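PDB 4CIT: vanadium-dependent haloperoxidase from Zobellia galactanivorans, which probably uses a bound vanadate cofactor to oxidise iodide with hydrogen peroxide. Local coordinates for residues R64-I76 and A111-I124. Sequence-based numbering, arbitrary orientation.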
loop_
_atom_site.group_PDB
_atom_site.type_symbol
_atom_site.label_atom_id
_atom_site.label_comp_id
_atom_site.label_asym_id
_atom_site.label_seq_id
_atom_site.Cartn_x
_atom_site.Cartn_y
_atom_site.Cartn_z
ATOM N N ARG A 64 4.075 1.845 4.946
ATOM C CA ARG A 64 5.319 1.627 5.675
ATOM C C ARG A 64 5.129 0.395 6.634
ATOM O O ARG A 64 5.992 -0.451 6.822
ATOM C CB ARG A 64 5.663 2.892 6.446
ATOM C CG ARG A 64 6.885 2.805 7.340
ATOM C CD ARG A 64 7.269 4.175 7.974
ATOM N NE ARG A 64 8.455 4.041 8.795
ATOM C CZ ARG A 64 8.541 3.712 10.053
ATOM N NH1 ARG A 64 7.456 3.438 10.783
ATOM N NH2 ARG A 64 9.727 3.669 10.587
ATOM N N ILE A 65 3.961 0.313 7.247
ATOM C CA ILE A 65 3.550 -0.817 8.145
ATOM C C ILE A 65 3.547 -2.171 7.420
ATOM O O ILE A 65 3.962 -3.159 7.970
ATOM C CB ILE A 65 2.187 -0.503 8.767
ATOM C CG1 ILE A 65 2.351 0.723 9.704
ATOM C CG2 ILE A 65 1.723 -1.696 9.603
ATOM C CD1 ILE A 65 1.043 1.276 10.223
ATOM N N PHE A 66 3.117 -2.219 6.150
ATOM C CA PHE A 66 3.149 -3.439 5.357
ATOM C C PHE A 66 4.555 -3.825 4.916
ATOM O O PHE A 66 4.874 -4.991 4.943
ATOM C CB PHE A 66 2.268 -3.307 4.107
ATOM C CG PHE A 66 0.816 -3.365 4.410
ATOM C CD1 PHE A 66 0.279 -4.434 5.064
ATOM C CD2 PHE A 66 -0.021 -2.377 3.948
ATOM C CE1 PHE A 66 -1.075 -4.484 5.315
ATOM C CE2 PHE A 66 -1.366 -2.379 4.231
ATOM C CZ PHE A 66 -1.900 -3.447 4.924
ATOM N N ALA A 67 5.400 -2.862 4.558
ATOM C CA ALA A 67 6.665 -3.183 3.940
ATOM C C ALA A 67 7.747 -3.786 4.806
ATOM O O ALA A 67 8.319 -4.810 4.443
ATOM C CB ALA A 67 7.254 -1.967 3.255
ATOM N N TYR A 68 8.025 -3.167 5.949
ATOM C CA TYR A 68 9.104 -3.604 6.783
ATOM C C TYR A 68 8.963 -5.066 7.309
ATOM O O TYR A 68 9.933 -5.823 7.290
ATOM C CB TYR A 68 9.365 -2.675 7.953
ATOM C CG TYR A 68 10.135 -1.449 7.520
ATOM C CD1 TYR A 68 11.510 -1.526 7.177
ATOM C CD2 TYR A 68 9.529 -0.238 7.505
ATOM C CE1 TYR A 68 12.239 -0.379 6.814
ATOM C CE2 TYR A 68 10.218 0.920 7.096
ATOM C CZ TYR A 68 11.569 0.856 6.779
ATOM O OH TYR A 68 12.236 1.983 6.441
ATOM N N PRO A 69 7.796 -5.456 7.796
ATOM C CA PRO A 69 7.676 -6.819 8.266
ATOM C C PRO A 69 7.824 -7.859 7.135
ATOM O O PRO A 69 8.408 -8.921 7.339
ATOM C CB PRO A 69 6.293 -6.843 8.862
ATOM C CG PRO A 69 6.027 -5.404 9.276
ATOM C CD PRO A 69 6.550 -4.681 8.082
ATOM N N ASN A 70 7.337 -7.563 5.937
ATOM C CA ASN A 70 7.618 -8.437 4.825
ATOM C C ASN A 70 9.065 -8.531 4.498
ATOM O O ASN A 70 9.571 -9.653 4.213
ATOM C CB ASN A 70 6.798 -8.027 3.585
ATOM C CG ASN A 70 5.341 -8.308 3.767
ATOM O OD1 ASN A 70 4.944 -9.355 4.385
ATOM N ND2 ASN A 70 4.509 -7.521 3.079
ATOM N N VAL A 71 9.825 -7.420 4.509
ATOM C CA VAL A 71 11.249 -7.481 4.216
ATOM C C VAL A 71 11.936 -8.394 5.199
ATOM O O VAL A 71 12.826 -9.189 4.788
ATOM C CB VAL A 71 11.900 -6.045 4.163
ATOM C CG1 VAL A 71 13.401 -6.063 4.114
ATOM C CG2 VAL A 71 11.347 -5.285 2.977
ATOM N N ALA A 72 11.622 -8.240 6.507
ATOM C CA ALA A 72 12.210 -9.139 7.505
ATOM C C ALA A 72 11.992 -10.643 7.253
ATOM O O ALA A 72 12.939 -11.450 7.254
ATOM C CB ALA A 72 11.757 -8.754 8.934
ATOM N N ALA A 73 10.740 -11.004 6.982
ATOM C CA ALA A 73 10.439 -12.383 6.633
ATOM C C ALA A 73 11.091 -12.849 5.377
ATOM O O ALA A 73 11.672 -13.963 5.315
ATOM C CB ALA A 73 8.961 -12.507 6.497
ATOM N N TYR A 74 11.067 -12.005 4.345
ATOM C CA TYR A 74 11.709 -12.335 3.083
ATOM C C TYR A 74 13.175 -12.550 3.252
ATOM O O TYR A 74 13.766 -13.527 2.732
ATOM C CB TYR A 74 11.474 -11.208 2.018
ATOM C CG TYR A 74 12.210 -11.543 0.728
ATOM C CD1 TYR A 74 11.673 -12.448 -0.154
ATOM C CD2 TYR A 74 13.502 -11.015 0.491
ATOM C CE1 TYR A 74 12.391 -12.908 -1.226
ATOM C CE2 TYR A 74 14.225 -11.431 -0.626
ATOM C CZ TYR A 74 13.593 -12.289 -1.534
ATOM O OH TYR A 74 14.280 -12.697 -2.659
ATOM N N GLU A 75 13.834 -11.706 4.058
ATOM C CA GLU A 75 15.265 -11.970 4.278
ATOM C C GLU A 75 15.584 -13.361 4.877
ATOM O O GLU A 75 16.611 -13.988 4.577
ATOM C CB GLU A 75 15.957 -10.876 5.088
ATOM C CG GLU A 75 16.045 -9.550 4.349
ATOM C CD GLU A 75 16.934 -9.688 3.071
ATOM O OE1 GLU A 75 18.186 -9.960 3.135
ATOM O OE2 GLU A 75 16.361 -9.725 1.995
ATOM N N ILE A 76 14.780 -13.791 5.768
ATOM C CA ILE A 76 14.893 -15.176 6.352
ATOM C C ILE A 76 14.795 -16.251 5.299
ATOM O O ILE A 76 15.670 -17.160 5.182
ATOM C CB ILE A 76 13.967 -15.377 7.533
ATOM C CG1 ILE A 76 14.423 -14.541 8.722
ATOM C CG2 ILE A 76 13.958 -16.888 7.904
ATOM C CD1 ILE A 76 13.359 -14.423 9.823
ATOM N N ALA A 111 10.359 -18.924 11.817
ATOM C CA ALA A 111 11.132 -17.729 12.154
ATOM C C ALA A 111 10.671 -16.519 11.395
ATOM O O ALA A 111 10.513 -15.452 11.981
ATOM C CB ALA A 111 12.604 -17.919 11.953
ATOM N N ALA A 112 10.343 -16.727 10.113
ATOM C CA ALA A 112 9.869 -15.620 9.229
ATOM C C ALA A 112 8.545 -15.069 9.752
ATOM O O ALA A 112 8.381 -13.839 9.752
ATOM C CB ALA A 112 9.751 -16.101 7.807
ATOM N N VAL A 113 7.587 -15.931 10.128
ATOM C CA VAL A 113 6.298 -15.480 10.706
ATOM C C VAL A 113 6.511 -14.733 12.025
ATOM O O VAL A 113 5.905 -13.701 12.268
ATOM C CB VAL A 113 5.216 -16.572 10.830
ATOM C CG1 VAL A 113 3.964 -15.939 11.400
ATOM C CG2 VAL A 113 5.008 -17.171 9.419
ATOM N N VAL A 114 7.417 -15.203 12.835
ATOM C CA VAL A 114 7.716 -14.569 14.120
ATOM C C VAL A 114 8.256 -13.183 13.874
ATOM O O VAL A 114 7.829 -12.215 14.494
ATOM C CB VAL A 114 8.782 -15.425 14.905
ATOM C CG1 VAL A 114 9.474 -14.625 15.989
ATOM C CG2 VAL A 114 8.132 -16.614 15.622
ATOM N N ALA A 115 9.215 -13.073 12.938
ATOM C CA ALA A 115 9.768 -11.716 12.563
ATOM C C ALA A 115 8.656 -10.749 12.072
ATOM O O ALA A 115 8.603 -9.555 12.485
ATOM C CB ALA A 115 10.873 -11.889 11.557
ATOM N N HIS A 116 7.801 -11.269 11.188
ATOM C CA HIS A 116 6.708 -10.473 10.583
ATOM C C HIS A 116 5.783 -9.932 11.720
ATOM O O HIS A 116 5.468 -8.740 11.773
ATOM C CB HIS A 116 5.947 -11.296 9.586
ATOM C CG HIS A 116 4.986 -10.514 8.793
ATOM N ND1 HIS A 116 3.784 -10.082 9.302
ATOM C CD2 HIS A 116 5.063 -10.033 7.517
ATOM C CE1 HIS A 116 3.184 -9.321 8.387
ATOM N NE2 HIS A 116 3.926 -9.309 7.293
ATOM N N MET A 117 5.361 -10.833 12.636
ATOM C CA MET A 117 4.477 -10.408 13.693
ATOM C C MET A 117 5.133 -9.428 14.619
ATOM O O MET A 117 4.520 -8.467 15.057
ATOM C CB MET A 117 3.931 -11.609 14.473
ATOM C CG MET A 117 3.081 -12.515 13.670
ATOM S SD MET A 117 2.158 -13.865 14.554
ATOM C CE MET A 117 3.580 -14.825 15.100
ATOM N N GLU A 118 6.397 -9.678 14.974
ATOM C CA GLU A 118 7.053 -8.783 15.920
ATOM C C GLU A 118 7.202 -7.355 15.343
ATOM O O GLU A 118 6.889 -6.371 15.990
ATOM C CB GLU A 118 8.515 -9.305 16.195
ATOM C CG GLU A 118 9.453 -8.351 16.917
ATOM C CD GLU A 118 9.022 -7.903 18.292
ATOM O OE1 GLU A 118 8.138 -8.495 18.898
ATOM O OE2 GLU A 118 9.466 -6.797 18.713
ATOM N N LEU A 119 7.612 -7.233 14.060
ATOM C CA LEU A 119 7.726 -5.895 13.467
ATOM C C LEU A 119 6.376 -5.255 13.234
ATOM O O LEU A 119 6.235 -4.045 13.459
ATOM C CB LEU A 119 8.535 -5.910 12.177
ATOM C CG LEU A 119 9.960 -6.282 12.489
ATOM C CD1 LEU A 119 10.684 -6.292 11.227
ATOM C CD2 LEU A 119 10.667 -5.277 13.373
ATOM N N SER A 120 5.401 -6.048 12.831
ATOM C CA SER A 120 4.047 -5.542 12.683
ATOM C C SER A 120 3.548 -4.909 14.037
ATOM O O SER A 120 3.026 -3.820 14.053
ATOM C CB SER A 120 3.115 -6.581 12.252
ATOM O OG SER A 120 3.370 -6.985 10.930
ATOM N N LYS A 121 3.779 -5.610 15.140
ATOM C CA LYS A 121 3.457 -5.158 16.490
ATOM C C LYS A 121 4.147 -3.860 16.777
ATOM O O LYS A 121 3.502 -2.949 17.308
ATOM C CB LYS A 121 3.865 -6.190 17.515
ATOM C CG LYS A 121 3.494 -5.963 18.961
ATOM C CD LYS A 121 4.492 -6.682 19.865
ATOM C CE LYS A 121 5.785 -5.874 19.944
ATOM N NZ LYS A 121 6.845 -6.651 20.679
ATOM N N ARG A 122 5.424 -3.724 16.467
ATOM C CA ARG A 122 6.113 -2.476 16.703
ATOM C C ARG A 122 5.556 -1.286 15.923
ATOM O O ARG A 122 5.664 -0.154 16.421
ATOM C CB ARG A 122 7.580 -2.590 16.406
ATOM C CG ARG A 122 8.319 -3.563 17.240
ATOM C CD ARG A 122 9.809 -3.423 17.005
ATOM N NE ARG A 122 10.497 -4.635 17.388
ATOM C CZ ARG A 122 11.824 -4.746 17.315
ATOM N NH1 ARG A 122 12.570 -3.703 16.889
ATOM N NH2 ARG A 122 12.405 -5.886 17.670
ATOM N N LEU A 123 4.969 -1.543 14.780
ATOM C CA LEU A 123 4.564 -0.475 13.827
ATOM C C LEU A 123 3.110 0.004 14.023
ATOM O O LEU A 123 2.724 1.005 13.467
ATOM C CB LEU A 123 4.745 -1.002 12.418
ATOM C CG LEU A 123 6.153 -1.063 11.947
ATOM C CD1 LEU A 123 6.292 -2.029 10.727
ATOM C CD2 LEU A 123 6.577 0.336 11.604
ATOM N N ILE A 124 2.346 -0.682 14.845
ATOM C CA ILE A 124 1.011 -0.204 15.213
ATOM C C ILE A 124 0.925 0.268 16.660
ATOM O O ILE A 124 1.827 0.099 17.389
ATOM C CB ILE A 124 -0.139 -1.150 14.796
ATOM C CG1 ILE A 124 0.002 -2.601 15.192
ATOM C CG2 ILE A 124 -0.309 -1.145 13.309
ATOM C CD1 ILE A 124 0.083 -2.824 16.647
HETATM O O HOH W 1 2.659 -5.709 8.376
HETATM O O HOH W 2 3.086 -6.890 5.874
#
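Pro-69, at a kink in its helix, packs against His-116 as a worked example of a proline knob. The proline ring enters a hole lined by His-116, Leu-119, Ser-120 and Leu-123, a knob-into-hole fit in which its CB stands nearly over the centre of one imidazole face, 3.7 Å from the ring centroid, a CH-pi contact. Its CG meets Leu-123 CD1 at 3.7 Å. Leu-123 is a knob in return, set among Arg-64, Ile-65, Tyr-68 and Pro-69. Toward the other end small residues let the backbones close in: Ala-73 CA lies 4.2 Å from Ala-112 CA, and Ile-76 CD1 spreads over Ala-111, Ala-112 and Ala-115.

The proline nitrogen has no hydrogen to give, so Ile-65 O, four residues back, accepts instead from a water that also donates to Ser-120 OG. A second water donates to Phe-66 O and is hydrogen-bonded to His-116 NE2 at 2.9 Å. The His-116 chi1 of -171° turns CG away from the backbone nitrogen, and the imidazole reaches across beside the Asn-70 amide, their planes 44° apart. ND1 is hydrogen-bonded to Ser-44 OG of helix 38-55. Were His-116 an alanine, Pro-69 CB would probably lose its aromatic face, and Ser-44 and the water on Phe-66 O would lose their imidazole partner.

Ser-120 OG also bonds to His-116 O at 2.9 Å, from above the carbonyl plane. The segments run nearly antiparallel, at 159° with axes 7.9 Å apart, joining helices 59-80 and 108-123 by the buried, interlocking packing of an alpha-helical bundle, the architecture of vanadium haloperoxidases.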